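Local coordinates for DTDP-4-dehydrorhamnose reductase, rfbD ortholog (Clostridium acetobutylicum, PDB 1VL0), which probably catalyses the NAD(P)H-dependent reduction of dTDP-6-deoxy-L-lyxo-4-hexulose to dTDP-L-rhamnose, and binds NADH, at residues I125-E130 / N265-L270; F216-K221 / D274-W279. All coordinates share one frame; numbering follows the deposited sequence.

Interaction 1. Residues I125-E130 / N265-L270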
ATOM      1  N   ILE A 125       6.961 -15.124  14.146  1.00 38.16           N
ATOM      2  CA  ILE A 125       6.354 -13.933  13.567  1.00 35.35           C
ATOM      3  C   ILE A 125       5.880 -14.290  12.195  1.00 35.58           C
ATOM      4  O   ILE A 125       6.641 -14.835  11.417  1.00 34.45           O
ATOM      5  CB  ILE A 125       7.386 -12.809  13.504  1.00 35.66           C
ATOM      6  CG1 ILE A 125       7.948 -12.534  14.900  1.00 34.61           C
ATOM      7  CG2 ILE A 125       6.785 -11.568  12.943  1.00 35.21           C
ATOM      8  CD1 ILE A 125       9.292 -11.781  14.815  1.00 37.65           C
ATOM      9  N   THR A 126       4.622 -13.985  11.894  1.00 36.15           N
ATOM     10  CA  THR A 126       4.072 -14.252  10.562  1.00 34.19           C
ATOM     11  C   THR A 126       4.111 -13.034   9.655  1.00 33.99           C
ATOM     12  O   THR A 126       4.331 -11.915  10.075  1.00 34.10           O
ATOM     13  CB  THR A 126       2.639 -14.748  10.577  1.00 34.44           C
ATOM     14  OG1 THR A 126       1.752 -13.640  10.657  1.00 33.68           O
ATOM     15  CG2 THR A 126       2.350 -15.658  11.718  1.00 36.96           C
ATOM     16  N   GLU A 127       3.897 -13.297   8.382  1.00 34.59           N
ATOM     17  CA  GLU A 127       3.872 -12.255   7.375  1.00 35.69           C
ATOM     18  C   GLU A 127       2.744 -11.226   7.587  1.00 35.62           C
ATOM     19  O   GLU A 127       2.733 -10.223   6.933  1.00 36.20           O
ATOM     20  CB  GLU A 127       3.664 -12.914   6.021  1.00 37.97           C
ATOM     21  CG  GLU A 127       4.786 -13.849   5.573  1.00 36.44           C
ATOM     22  CD  GLU A 127       4.664 -15.300   6.051  1.00 40.07           C
ATOM     23  OE1 GLU A 127       3.984 -15.572   7.080  1.00 32.47           O
ATOM     24  OE2 GLU A 127       5.292 -16.165   5.401  1.00 33.69           O
ATOM     25  N   PHE A 128       1.772 -11.532   8.460  1.00 33.94           N
ATOM     26  CA  PHE A 128       0.648 -10.651   8.726  1.00 34.45           C
ATOM     27  C   PHE A 128       0.855  -9.805   9.987  1.00 36.51           C
ATOM     28  O   PHE A 128       0.017  -9.028  10.340  1.00 36.57           O
ATOM     29  CB  PHE A 128      -0.645 -11.453   8.855  1.00 33.51           C
ATOM     30  CG  PHE A 128      -0.917 -12.348   7.690  1.00 34.06           C
ATOM     31  CD1 PHE A 128      -1.097 -11.821   6.431  1.00 34.88           C
ATOM     32  CD2 PHE A 128      -0.927 -13.717   7.830  1.00 40.03           C
ATOM     33  CE1 PHE A 128      -1.316 -12.656   5.309  1.00 40.54           C
ATOM     34  CE2 PHE A 128      -1.145 -14.548   6.731  1.00 38.40           C
ATOM     35  CZ  PHE A 128      -1.358 -13.999   5.461  1.00 38.53           C
ATOM     36  N   ASP A 129       1.972  -9.994  10.661  1.00 36.08           N
ATOM     37  CA  ASP A 129       2.314  -9.209  11.812  1.00 35.99           C
ATOM     38  C   ASP A 129       2.867  -7.842  11.417  1.00 38.40           C
ATOM     39  O   ASP A 129       3.367  -7.666  10.324  1.00 35.52           O
ATOM     40  CB  ASP A 129       3.339  -9.979  12.645  1.00 37.25           C
ATOM     41  CG  ASP A 129       2.723 -11.166  13.363  1.00 42.89           C
ATOM     42  OD1 ASP A 129       1.505 -11.109  13.651  1.00 46.52           O
ATOM     43  OD2 ASP A 129       3.369 -12.170  13.673  1.00 42.90           O
ATOM     44  N   GLU A 130       2.813  -6.874  12.325  1.00 40.33           N
ATOM     45  CA  GLU A 130       3.242  -5.536  11.960  1.00 44.66           C
ATOM     46  C   GLU A 130       4.736  -5.259  12.078  1.00 39.23           C
ATOM     47  O   GLU A 130       5.419  -5.652  13.016  1.00 36.42           O
ATOM     48  CB  GLU A 130       2.392  -4.475  12.662  1.00 46.48           C
ATOM     49  CG  GLU A 130       2.855  -3.912  13.981  1.00 58.98           C
ATOM     50  CD  GLU A 130       1.952  -2.728  14.413  1.00 60.52           C
ATOM     51  OE1 GLU A 130       1.900  -1.690  13.679  1.00 74.84           O
ATOM     52  OE2 GLU A 130       1.270  -2.849  15.470  1.00 78.18           O
ATOM     53  N   ASN A 265       7.238 -19.495   8.842  1.00 34.33           N
ATOM     54  CA  ASN A 265       7.049 -19.599   7.425  1.00 31.88           C
ATOM     55  C   ASN A 265       5.573 -19.894   7.156  1.00 34.39           C
ATOM     56  O   ASN A 265       5.212 -20.902   6.480  1.00 35.30           O
ATOM     57  CB  ASN A 265       7.902 -20.731   6.817  1.00 34.67           C
ATOM     58  CG  ASN A 265       9.412 -20.453   6.768  1.00 33.85           C
ATOM     59  OD1 ASN A 265       9.965 -19.547   7.390  1.00 38.65           O
ATOM     60  ND2 ASN A 265      10.086 -21.294   6.057  1.00 37.93           N
ATOM     61  N   TYR A 266       4.714 -18.965   7.575  1.00 32.74           N
ATOM     62  CA  TYR A 266       3.235 -19.152   7.583  1.00 30.53           C
ATOM     63  C   TYR A 266       2.610 -19.176   6.196  1.00 33.25           C
ATOM     64  O   TYR A 266       1.761 -19.993   5.876  1.00 33.14           O
ATOM     65  CB  TYR A 266       2.621 -18.065   8.432  1.00 32.92           C
ATOM     66  CG  TYR A 266       1.233 -18.334   8.944  1.00 31.55           C
ATOM     67  CD1 TYR A 266       0.820 -19.588   9.324  1.00 35.32           C
ATOM     68  CD2 TYR A 266       0.317 -17.283   9.052  1.00 38.02           C
ATOM     69  CE1 TYR A 266      -0.492 -19.799   9.797  1.00 34.94           C
ATOM     70  CE2 TYR A 266      -0.943 -17.468   9.494  1.00 39.51           C
ATOM     71  CZ  TYR A 266      -1.352 -18.737   9.884  1.00 35.85           C
ATOM     72  OH  TYR A 266      -2.641 -18.872  10.351  1.00 34.62           O
HETATM   73  N   MSE A 267       3.076 -18.313   5.327  1.00 33.29           N
HETATM   74  CA  MSE A 267       2.521 -18.290   3.956  1.00 34.92           C
HETATM   75  C   MSE A 267       2.837 -19.538   3.195  1.00 34.51           C
HETATM   76  O   MSE A 267       2.029 -20.001   2.368  1.00 38.27           O
HETATM   77  CB  MSE A 267       3.043 -17.070   3.198  1.00 32.54           C
HETATM   78  CG  MSE A 267       2.359 -15.791   3.625  1.00 41.18           C
HETATM   79 SE   MSE A 267       0.569 -15.680   2.783  1.00 50.62          SE
HETATM   80  CE  MSE A 267       1.104 -15.561   0.908  1.00 35.50           C
ATOM     81  N   LEU A 268       4.017 -20.095   3.427  1.00 34.93           N
ATOM     82  CA  LEU A 268       4.330 -21.409   2.862  1.00 34.97           C
ATOM     83  C   LEU A 268       3.426 -22.507   3.397  1.00 35.37           C
ATOM     84  O   LEU A 268       2.857 -23.300   2.621  1.00 33.46           O
ATOM     85  CB  LEU A 268       5.793 -21.748   3.078  1.00 36.66           C
ATOM     86  CG  LEU A 268       6.777 -20.984   2.187  1.00 37.36           C
ATOM     87  CD1 LEU A 268       8.209 -21.343   2.594  1.00 39.28           C
ATOM     88  CD2 LEU A 268       6.566 -21.264   0.693  1.00 37.59           C
ATOM     89  N   GLU A 269       3.247 -22.522   4.713  1.00 35.21           N
ATOM     90  CA  GLU A 269       2.343 -23.469   5.370  1.00 38.21           C
ATOM     91  C   GLU A 269       0.903 -23.368   4.867  1.00 37.85           C
ATOM     92  O   GLU A 269       0.227 -24.359   4.696  1.00 38.64           O
ATOM     93  CB  GLU A 269       2.342 -23.229   6.873  1.00 37.57           C
ATOM     94  CG  GLU A 269       3.640 -23.574   7.583  1.00 38.75           C
ATOM     95  CD  GLU A 269       3.624 -23.142   9.082  1.00 42.97           C
ATOM     96  OE1 GLU A 269       2.598 -22.682   9.569  1.00 53.51           O
ATOM     97  OE2 GLU A 269       4.651 -23.259   9.781  1.00 51.04           O
ATOM     98  N   LEU A 270       0.440 -22.147   4.633  1.00 38.07           N
ATOM     99  CA  LEU A 270      -0.927 -21.910   4.202  1.00 37.83           C
ATOM    100  C   LEU A 270      -1.136 -22.122   2.698  1.00 38.18           C
ATOM    101  O   LEU A 270      -2.278 -22.102   2.255  1.00 38.79           O
ATOM    102  CB  LEU A 270      -1.336 -20.469   4.527  1.00 36.37           C
ATOM    103  CG  LEU A 270      -1.449 -19.974   5.971  1.00 41.36           C
ATOM    104  CD1 LEU A 270      -1.707 -18.479   5.937  1.00 40.38           C
ATOM    105  CD2 LEU A 270      -2.537 -20.703   6.695  1.00 42.89           C
TER
HETATM  106  O   HOH W   1       6.282 -18.405   4.454  1.00 33.68           O
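The carboxylate of Glu-127 meets the first turn of helix 266-270, where its OE2 accepts the backbone N-H of Met-267 at 3.1 Å (N-H...O angle 159°). The donor arrives from above the carboxylate plane, 44° out of it. OE2 also accepts a hydrogen from a water at 2.6 Å, which in turn takes the N-H of Leu-268, and it accepts from His-217 N as well. Three donors thus grip one oxygen beside the helix N-terminus, a setting that would probably favour the charged carboxylate. A bend at chi2 (87°) folds the chain so that CG and CD lie against CG of Met-267.

Apolar contacts flank this bond. Thr-126 lies alongside Tyr-266, its CG2 3.7 Å from CD2 of the ring. The Phe-128 side chain crosses that of Tyr-266 at about a right angle, and Tyr-266 CD2 and Leu-270 CD1 both sit at the Phe-128 ring edge. CZ of Phe-128 reaches the selenium of the selenomethionine Met-267 at 3.7 Å, an oblique Met-aromatic contact. Leu-270 CD1 also covers one face of the tyrosine, over its centre. The second subunit completes the cluster: its Tyr-87 stacks on Phe-128, and Asp-84 of that subunit hydrogen-bonds Tyr-266 OH.

Within 125-130, Thr-126 N donates to Asp-129 OD2 (2.8 Å), and Phe-128 N donates to Thr-126 OG1 (3.0 Å). The latter forms an ST turn inside a type I beta turn from Thr-126 to Asp-129, and the whole is a turn carboxylate taking one helix N-H directly and the next through water at a subunit interface.

Interaction 2. Residues F216-K221 / D274-W279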
ATOM      1  N   PHE A 216       6.600 -13.695   1.699  1.00 31.54           N
ATOM      2  CA  PHE A 216       6.881 -14.955   2.390  1.00 34.33           C
ATOM      3  C   PHE A 216       8.023 -14.787   3.374  1.00 34.74           C
ATOM      4  O   PHE A 216       9.017 -14.206   3.036  1.00 40.05           O
ATOM      5  CB  PHE A 216       7.291 -16.047   1.401  1.00 32.35           C
ATOM      6  CG  PHE A 216       6.217 -16.358   0.386  1.00 33.93           C
ATOM      7  CD1 PHE A 216       6.058 -15.552  -0.735  1.00 36.44           C
ATOM      8  CD2 PHE A 216       5.318 -17.395   0.600  1.00 34.10           C
ATOM      9  CE1 PHE A 216       4.996 -15.840  -1.723  1.00 30.42           C
ATOM     10  CE2 PHE A 216       4.295 -17.661  -0.347  1.00 39.48           C
ATOM     11  CZ  PHE A 216       4.130 -16.870  -1.459  1.00 35.21           C
ATOM     12  N   HIS A 217       7.897 -15.395   4.533  1.00 31.89           N
ATOM     13  CA  HIS A 217       9.027 -15.697   5.406  1.00 30.97           C
ATOM     14  C   HIS A 217       9.659 -17.022   5.006  1.00 32.91           C
ATOM     15  O   HIS A 217       8.980 -17.987   4.646  1.00 32.58           O
ATOM     16  CB  HIS A 217       8.535 -15.788   6.857  1.00 32.31           C
ATOM     17  CG  HIS A 217       8.107 -14.476   7.418  1.00 33.30           C
ATOM     18  ND1 HIS A 217       7.483 -14.352   8.648  1.00 28.87           N
ATOM     19  CD2 HIS A 217       8.165 -13.228   6.891  1.00 34.11           C
ATOM     20  CE1 HIS A 217       7.246 -13.071   8.872  1.00 37.30           C
ATOM     21  NE2 HIS A 217       7.628 -12.374   7.821  1.00 29.78           N
ATOM     22  N   CYS A 218      10.992 -17.053   5.008  1.00 35.29           N
ATOM     23  CA  CYS A 218      11.743 -18.244   4.654  1.00 33.42           C
ATOM     24  C   CYS A 218      13.020 -18.352   5.467  1.00 34.57           C
ATOM     25  O   CYS A 218      14.092 -17.890   5.031  1.00 35.35           O
ATOM     26  CB  CYS A 218      12.087 -18.255   3.165  1.00 35.31           C
ATOM     27  SG  CYS A 218      12.834 -19.842   2.776  1.00 39.42           S
ATOM     28  N   THR A 219      12.873 -18.900   6.681  1.00 36.22           N
ATOM     29  CA  THR A 219      13.972 -19.423   7.436  1.00 35.71           C
ATOM     30  C   THR A 219      13.793 -20.963   7.626  1.00 35.34           C
ATOM     31  O   THR A 219      12.710 -21.534   7.414  1.00 35.24           O
ATOM     32  CB  THR A 219      14.095 -18.725   8.806  1.00 36.73           C
ATOM     33  OG1 THR A 219      12.891 -18.904   9.571  1.00 33.09           O
ATOM     34  CG2 THR A 219      14.240 -17.240   8.636  1.00 37.68           C
ATOM     35  N   CYS A 220      14.875 -21.607   8.065  1.00 35.78           N
ATOM     36  CA  CYS A 220      14.822 -23.017   8.362  1.00 37.04           C
ATOM     37  C   CYS A 220      13.864 -23.283   9.537  1.00 35.70           C
ATOM     38  O   CYS A 220      13.475 -22.367  10.272  1.00 34.78           O
ATOM     39  CB  CYS A 220      16.252 -23.590   8.582  1.00 36.67           C
ATOM     40  SG  CYS A 220      17.222 -23.911   7.026  1.00 44.55           S
ATOM     41  N   LYS A 221      13.433 -24.533   9.691  1.00 37.03           N
ATOM     42  CA  LYS A 221      12.525 -24.875  10.799  1.00 36.83           C
ATOM     43  C   LYS A 221      13.244 -24.867  12.120  1.00 34.77           C
ATOM     44  O   LYS A 221      14.453 -25.121  12.180  1.00 34.53           O
ATOM     45  CB  LYS A 221      11.884 -26.231  10.579  1.00 35.69           C
ATOM     46  CG  LYS A 221      11.056 -26.361   9.337  1.00 37.96           C
ATOM     47  CD  LYS A 221      10.480 -27.781   9.308  1.00 42.95           C
ATOM     48  CE  LYS A 221      10.000 -28.273   7.974  1.00 50.68           C
ATOM     49  NZ  LYS A 221       9.133 -27.364   7.411  1.00 46.17           N
ATOM     50  N   ASP A 274       5.764 -25.618   3.469  1.00 36.86           N
ATOM     51  CA  ASP A 274       7.050 -25.224   4.031  1.00 37.13           C
ATOM     52  C   ASP A 274       8.112 -26.308   3.795  1.00 39.41           C
ATOM     53  O   ASP A 274       8.314 -27.204   4.611  1.00 39.69           O
ATOM     54  CB  ASP A 274       6.948 -24.917   5.516  1.00 38.46           C
ATOM     55  CG  ASP A 274       8.284 -24.403   6.088  1.00 38.92           C
ATOM     56  OD1 ASP A 274       9.209 -24.139   5.254  1.00 38.66           O
ATOM     57  OD2 ASP A 274       8.497 -24.193   7.309  1.00 40.87           O
ATOM     58  N   ILE A 275       8.798 -26.209   2.669  1.00 38.12           N
ATOM     59  CA  ILE A 275       9.816 -27.168   2.300  1.00 37.94           C
ATOM     60  C   ILE A 275      11.161 -26.976   2.955  1.00 38.61           C
ATOM     61  O   ILE A 275      12.066 -27.706   2.654  1.00 39.83           O
ATOM     62  CB  ILE A 275       9.977 -27.186   0.771  1.00 40.48           C
ATOM     63  CG1 ILE A 275      10.414 -25.815   0.217  1.00 40.61           C
ATOM     64  CG2 ILE A 275       8.665 -27.636   0.120  1.00 40.63           C
ATOM     65  CD1 ILE A 275      11.067 -25.908  -1.130  1.00 42.21           C
ATOM     66  N   THR A 276      11.330 -25.984   3.831  1.00 38.74           N
ATOM     67  CA  THR A 276      12.613 -25.820   4.513  1.00 38.35           C
ATOM     68  C   THR A 276      12.842 -26.973   5.477  1.00 37.95           C
ATOM     69  O   THR A 276      11.918 -27.639   5.897  1.00 37.39           O
ATOM     70  CB  THR A 276      12.746 -24.504   5.292  1.00 35.56           C
ATOM     71  OG1 THR A 276      11.699 -24.384   6.278  1.00 34.47           O
ATOM     72  CG2 THR A 276      12.586 -23.324   4.388  1.00 37.98           C
ATOM     73  N   ARG A 277      14.099 -27.192   5.823  1.00 35.95           N
ATOM     74  CA  ARG A 277      14.439 -28.263   6.717  1.00 36.39           C
ATOM     75  C   ARG A 277      14.735 -27.709   8.086  1.00 36.29           C
ATOM     76  O   ARG A 277      14.933 -26.510   8.274  1.00 34.40           O
ATOM     77  CB  ARG A 277      15.671 -29.023   6.202  1.00 36.51           C
ATOM     78  CG  ARG A 277      15.441 -29.733   4.902  1.00 35.10           C
ATOM     79  CD  ARG A 277      16.680 -30.178   4.249  1.00 40.75           C
ATOM     80  NE  ARG A 277      17.508 -29.042   3.877  1.00 43.78           N
ATOM     81  CZ  ARG A 277      18.680 -29.126   3.299  1.00 46.51           C
ATOM     82  NH1 ARG A 277      19.210 -30.305   3.025  1.00 49.62           N
ATOM     83  NH2 ARG A 277      19.320 -28.022   2.980  1.00 43.42           N
ATOM     84  N   GLU A 278      14.757 -28.611   9.043  1.00 37.11           N
ATOM     85  CA  GLU A 278      15.177 -28.296  10.416  1.00 39.53           C
ATOM     86  C   GLU A 278      16.596 -27.733  10.355  1.00 37.95           C
ATOM     87  O   GLU A 278      17.444 -28.232   9.609  1.00 39.22           O
ATOM     88  CB  GLU A 278      15.173 -29.579  11.261  1.00 42.57           C
ATOM     89  CG  GLU A 278      13.805 -30.137  11.602  1.00 47.99           C
ATOM     90  CD  GLU A 278      13.044 -29.268  12.578  1.00 56.68           C
ATOM     91  OE1 GLU A 278      13.688 -28.518  13.388  1.00 60.85           O
ATOM     92  OE2 GLU A 278      11.790 -29.342  12.519  1.00 60.90           O
ATOM     93  N   TRP A 279      16.860 -26.725  11.187  1.00 40.04           N
ATOM     94  CA  TRP A 279      18.064 -25.967  11.053  1.00 37.89           C
ATOM     95  C   TRP A 279      19.307 -26.826  11.227  1.00 38.49           C
ATOM     96  O   TRP A 279      20.269 -26.679  10.515  1.00 37.49           O
ATOM     97  CB  TRP A 279      18.028 -24.770  11.998  1.00 39.52           C
ATOM     98  CG  TRP A 279      18.183 -24.998  13.463  1.00 36.87           C
ATOM     99  CD1 TRP A 279      17.184 -25.143  14.387  1.00 36.26           C
ATOM    100  CD2 TRP A 279      19.413 -25.020  14.201  1.00 40.47           C
ATOM    101  NE1 TRP A 279      17.715 -25.262  15.647  1.00 37.10           N
ATOM    102  CE2 TRP A 279      19.080 -25.204  15.571  1.00 39.83           C
ATOM    103  CE3 TRP A 279      20.767 -24.933  13.847  1.00 36.75           C
ATOM    104  CZ2 TRP A 279      20.051 -25.295  16.578  1.00 39.65           C
ATOM    105  CZ3 TRP A 279      21.710 -25.004  14.809  1.00 37.24           C
ATOM    106  CH2 TRP A 279      21.350 -25.174  16.198  1.00 38.84           C
TER
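Lys-221 runs along the 274-279 loop after its backbone has paired with it: its N donates to Arg-277 O (2.9 Å) and its O accepts from Trp-279 N (3.1 Å), a single beta bridge between Lys-221 and Glu-278. CB lies 3.7 Å from Glu-278 OE2. CG comes equally near Thr-276 OG1, and CD passes between Thr-276 O and Glu-278 OE2. The chain stays extended until chi4 (-52°) brings the ammonium to Asp-274. There NZ donates to Asp-274 O at 2.9 Å, from above the carbonyl plane, and forms a salt bridge with OD2 of the same residue at 3.2 Å.

The other carboxylate oxygen, OD1, accepts from Thr-276 N, closing an Asx turn, and from Thr-276 OG1 at 2.7 Å; both donors reach it from one face of its plane. Asn-265 ND2 donates to it too. Nearby, Thr-276 CG2 touches Cys-218 SG, and Cys-220 CB packs on Trp-279 CB.

The two oxygens of Asp-274 therefore have separate duties, OD1 shaping its own loop and OD2 receiving the lysine. The carboxylate is probably kept ionised, and the lysine ties the chain beyond strand 214-217 to the loop that leads into helix 279-290.

Interactions 1 and 2 meet around the end of strand 214-217, their centres 12 Å apart. Asn-265 ND2 donates to Thr-219 O, and with the bonds already made by Glu-127 and Asn-265 each segment of interaction 1 is joined to interaction 2. Interaction 1 is the more buried and is largely aromatic and aliphatic, with a second subunit closing over it. Interaction 2, untouched by other chains, is partly buried and more polar, held by backbone pairing and a salt bridge. Asn-265 and Thr-219 also border an unidentified ligand, probably from the crystallisation liquor, which may mark a pocket, with the NADH about 8 Å from the side chain of Thr-219.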